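Local atomic coordinates of Nrps/pks (Streptomyces albus, PDB entry 4OPE), a protein that probably catalyses decarboxylative chain elongation as a ketosynthase domain of the "AT-less" type I polyketide synthase that builds oxazolomycin. Residues H462-T465 against A466-E470. Numbering follows the deposited sequence.
Sequences HEHT and ARTAE
Between His462 and Ala469 the backbone makes four successive i-to-i+4 hydrogen bonds of an alpha-helix, from Ala466 N to His462 O through Ala469 N to Thr465 O, the last at 3.0 Å and almost straight at 179°. On this frame Thr468 exemplifies how a helical threonine satisfies its hydroxyl inside its own helix. With OG1 beside the backbone N (chi1 -63°), the hydroxyl turns back one turn, and Thr468 OG1 donates to His464 O at 2.9 Å. That same His464 O also accepts from Thr468 N at 2.9 Å; amide and hydroxyl come from opposite faces of the carbonyl plane, OG1 well above it, 39° out. Replacing Thr468 by an alanine would probably leave His464 O with its amide donor alone and take away the hydroxyl whose Thr468 OG1 lies obliquely against the imidazole, 3.8 Å from His464 CE1. His464, its CG anti to the backbone N, meets Arg467 through a water, which sits 2.6 Å from His464 ND1 and accepts from Arg467 NE at 2.8 Å. The water lies in plane at the edge of both the imidazole and the guanidinium. A bend at chi3 carries the arginine there, Arg467 CD passing 3.6 Å from Glu463 O, while NH1 bonds to Gly567 O. The Glu463 carboxylate does not reach the Arg467 guanidinium; OE1 forms a salt bridge with Arg460 and OE2 one with Arg572. Helix 458-473, in the ketoacyl-synthetase C-terminal extension, packs Thr465 and Ala469 on helix 505-516 at Leu516 and Leu512, sets His464 and Thr465 against Leu453 of strand 449-455, and turns Glu463 and Arg467 to the loop holding Pro566 and Pro569.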
ATOM      1  N   HIS A 462     -26.505 -25.555  12.039  1.00 38.41           N
ATOM      2  CA  HIS A 462     -26.215 -26.944  12.165  1.00 41.41           C
ATOM      3  C   HIS A 462     -24.712 -27.211  12.197  1.00 39.57           C
ATOM      4  O   HIS A 462     -24.245 -27.894  13.111  1.00 39.92           O
ATOM      5  CB  HIS A 462     -26.872 -27.754  11.027  1.00 42.72           C
ATOM      6  CG  HIS A 462     -26.615 -29.207  11.164  1.00 45.07           C
ATOM      7  ND1 HIS A 462     -27.486 -30.050  11.819  1.00 49.64           N
ATOM      8  CD2 HIS A 462     -25.528 -29.944  10.862  1.00 45.05           C
ATOM      9  CE1 HIS A 462     -26.959 -31.259  11.877  1.00 48.25           C
ATOM     10  NE2 HIS A 462     -25.770 -31.218  11.310  1.00 46.15           N
ATOM     11  N   GLU A 463     -23.976 -26.712  11.208  1.00 38.36           N
ATOM     12  CA  GLU A 463     -22.519 -26.901  11.165  1.00 41.62           C
ATOM     13  C   GLU A 463     -21.897 -26.338  12.427  1.00 40.09           C
ATOM     14  O   GLU A 463     -21.123 -27.007  13.114  1.00 39.73           O
ATOM     15  CB  GLU A 463     -21.885 -26.195   9.979  1.00 45.03           C
ATOM     16  CG  GLU A 463     -21.295 -27.085   8.902  1.00 48.49           C
ATOM     17  CD  GLU A 463     -20.136 -26.417   8.156  1.00 51.38           C
ATOM     18  OE1 GLU A 463     -20.307 -25.300   7.604  1.00 53.36           O
ATOM     19  OE2 GLU A 463     -19.039 -27.016   8.116  1.00 53.08           O
ATOM     20  N   HIS A 464     -22.293 -25.121  12.753  1.00 38.32           N
ATOM     21  CA  HIS A 464     -21.792 -24.408  13.932  1.00 38.58           C
ATOM     22  C   HIS A 464     -21.960 -25.200  15.238  1.00 36.92           C
ATOM     23  O   HIS A 464     -21.008 -25.371  16.019  1.00 34.62           O
ATOM     24  CB  HIS A 464     -22.490 -23.053  13.970  1.00 39.23           C
ATOM     25  CG  HIS A 464     -21.988 -22.129  15.008  1.00 39.79           C
ATOM     26  ND1 HIS A 464     -20.663 -22.063  15.362  1.00 39.39           N
ATOM     27  CD2 HIS A 464     -22.643 -21.214  15.771  1.00 40.77           C
ATOM     28  CE1 HIS A 464     -20.523 -21.146  16.306  1.00 42.44           C
ATOM     29  NE2 HIS A 464     -21.713 -20.619  16.574  1.00 40.46           N
ATOM     30  N   THR A 465     -23.161 -25.729  15.440  1.00 37.35           N
ATOM     31  CA  THR A 465     -23.467 -26.578  16.591  1.00 36.34           C
ATOM     32  C   THR A 465     -22.551 -27.775  16.629  1.00 36.70           C
ATOM     33  O   THR A 465     -21.953 -28.082  17.659  1.00 37.51           O
ATOM     34  CB  THR A 465     -24.932 -27.046  16.572  1.00 37.84           C
ATOM     35  OG1 THR A 465     -25.806 -25.909  16.715  1.00 39.25           O
ATOM     36  CG2 THR A 465     -25.236 -27.992  17.719  1.00 38.45           C
ATOM     37  N   ALA A 466     -22.410 -28.441  15.502  1.00 37.80           N
ATOM     38  CA  ALA A 466     -21.481 -29.591  15.386  1.00 39.32           C
ATOM     39  C   ALA A 466     -20.015 -29.234  15.695  1.00 39.22           C
ATOM     40  O   ALA A 466     -19.310 -29.976  16.398  1.00 41.66           O
ATOM     41  CB  ALA A 466     -21.580 -30.206  13.979  1.00 39.64           C
ATOM     42  N   ARG A 467     -19.540 -28.117  15.148  1.00 37.95           N
ATOM     43  CA  ARG A 467     -18.153 -27.731  15.351  1.00 36.34           C
ATOM     44  C   ARG A 467     -17.910 -27.416  16.806  1.00 37.67           C
ATOM     45  O   ARG A 467     -16.865 -27.737  17.347  1.00 37.76           O
ATOM     46  CB  ARG A 467     -17.830 -26.526  14.504  1.00 36.16           C
ATOM     47  CG  ARG A 467     -17.661 -26.836  13.034  1.00 36.38           C
ATOM     48  CD  ARG A 467     -17.926 -25.639  12.134  1.00 38.41           C
ATOM     49  NE  ARG A 467     -17.166 -24.452  12.521  1.00 43.24           N
ATOM     50  CZ  ARG A 467     -15.862 -24.252  12.251  1.00 43.79           C
ATOM     51  NH1 ARG A 467     -15.284 -23.114  12.657  1.00 43.10           N
ATOM     52  NH2 ARG A 467     -15.139 -25.156  11.575  1.00 39.28           N
ATOM     53  N   THR A 468     -18.895 -26.789  17.438  1.00 37.79           N
ATOM     54  CA  THR A 468     -18.792 -26.404  18.825  1.00 38.82           C
ATOM     55  C   THR A 468     -18.773 -27.621  19.780  1.00 40.34           C
ATOM     56  O   THR A 468     -17.914 -27.740  20.686  1.00 37.55           O
ATOM     57  CB  THR A 468     -19.960 -25.443  19.185  1.00 38.88           C
ATOM     58  OG1 THR A 468     -19.845 -24.233  18.410  1.00 39.47           O
ATOM     59  CG2 THR A 468     -19.946 -25.101  20.677  1.00 38.24           C
ATOM     60  N   ALA A 469     -19.723 -28.535  19.604  1.00 40.38           N
ATOM     61  CA  ALA A 469     -19.656 -29.771  20.364  1.00 40.75           C
ATOM     62  C   ALA A 469     -18.338 -30.472  20.163  1.00 41.31           C
ATOM     63  O   ALA A 469     -17.784 -31.025  21.096  1.00 45.60           O
ATOM     64  CB  ALA A 469     -20.768 -30.709  19.966  1.00 42.93           C
ATOM     65  N   GLU A 470     -17.828 -30.479  18.950  1.00 40.51           N
ATOM     66  CA  GLU A 470     -16.603 -31.213  18.694  1.00 43.84           C
ATOM     67  C   GLU A 470     -15.404 -30.572  19.404  1.00 40.65           C
ATOM     68  O   GLU A 470     -14.546 -31.259  19.957  1.00 43.15           O
ATOM     69  CB  GLU A 470     -16.377 -31.330  17.197  1.00 49.48           C
ATOM     70  CG  GLU A 470     -15.101 -32.056  16.815  1.00 56.58           C
ATOM     71  CD  GLU A 470     -14.741 -31.872  15.336  1.00 65.15           C
ATOM     72  OE1 GLU A 470     -14.800 -30.706  14.825  1.00 64.31           O
ATOM     73  OE2 GLU A 470     -14.401 -32.900  14.688  1.00 68.77           O
TER
HETATM   74  O   HOH W   1     -18.389 -22.852  14.500  1.00 36.82           O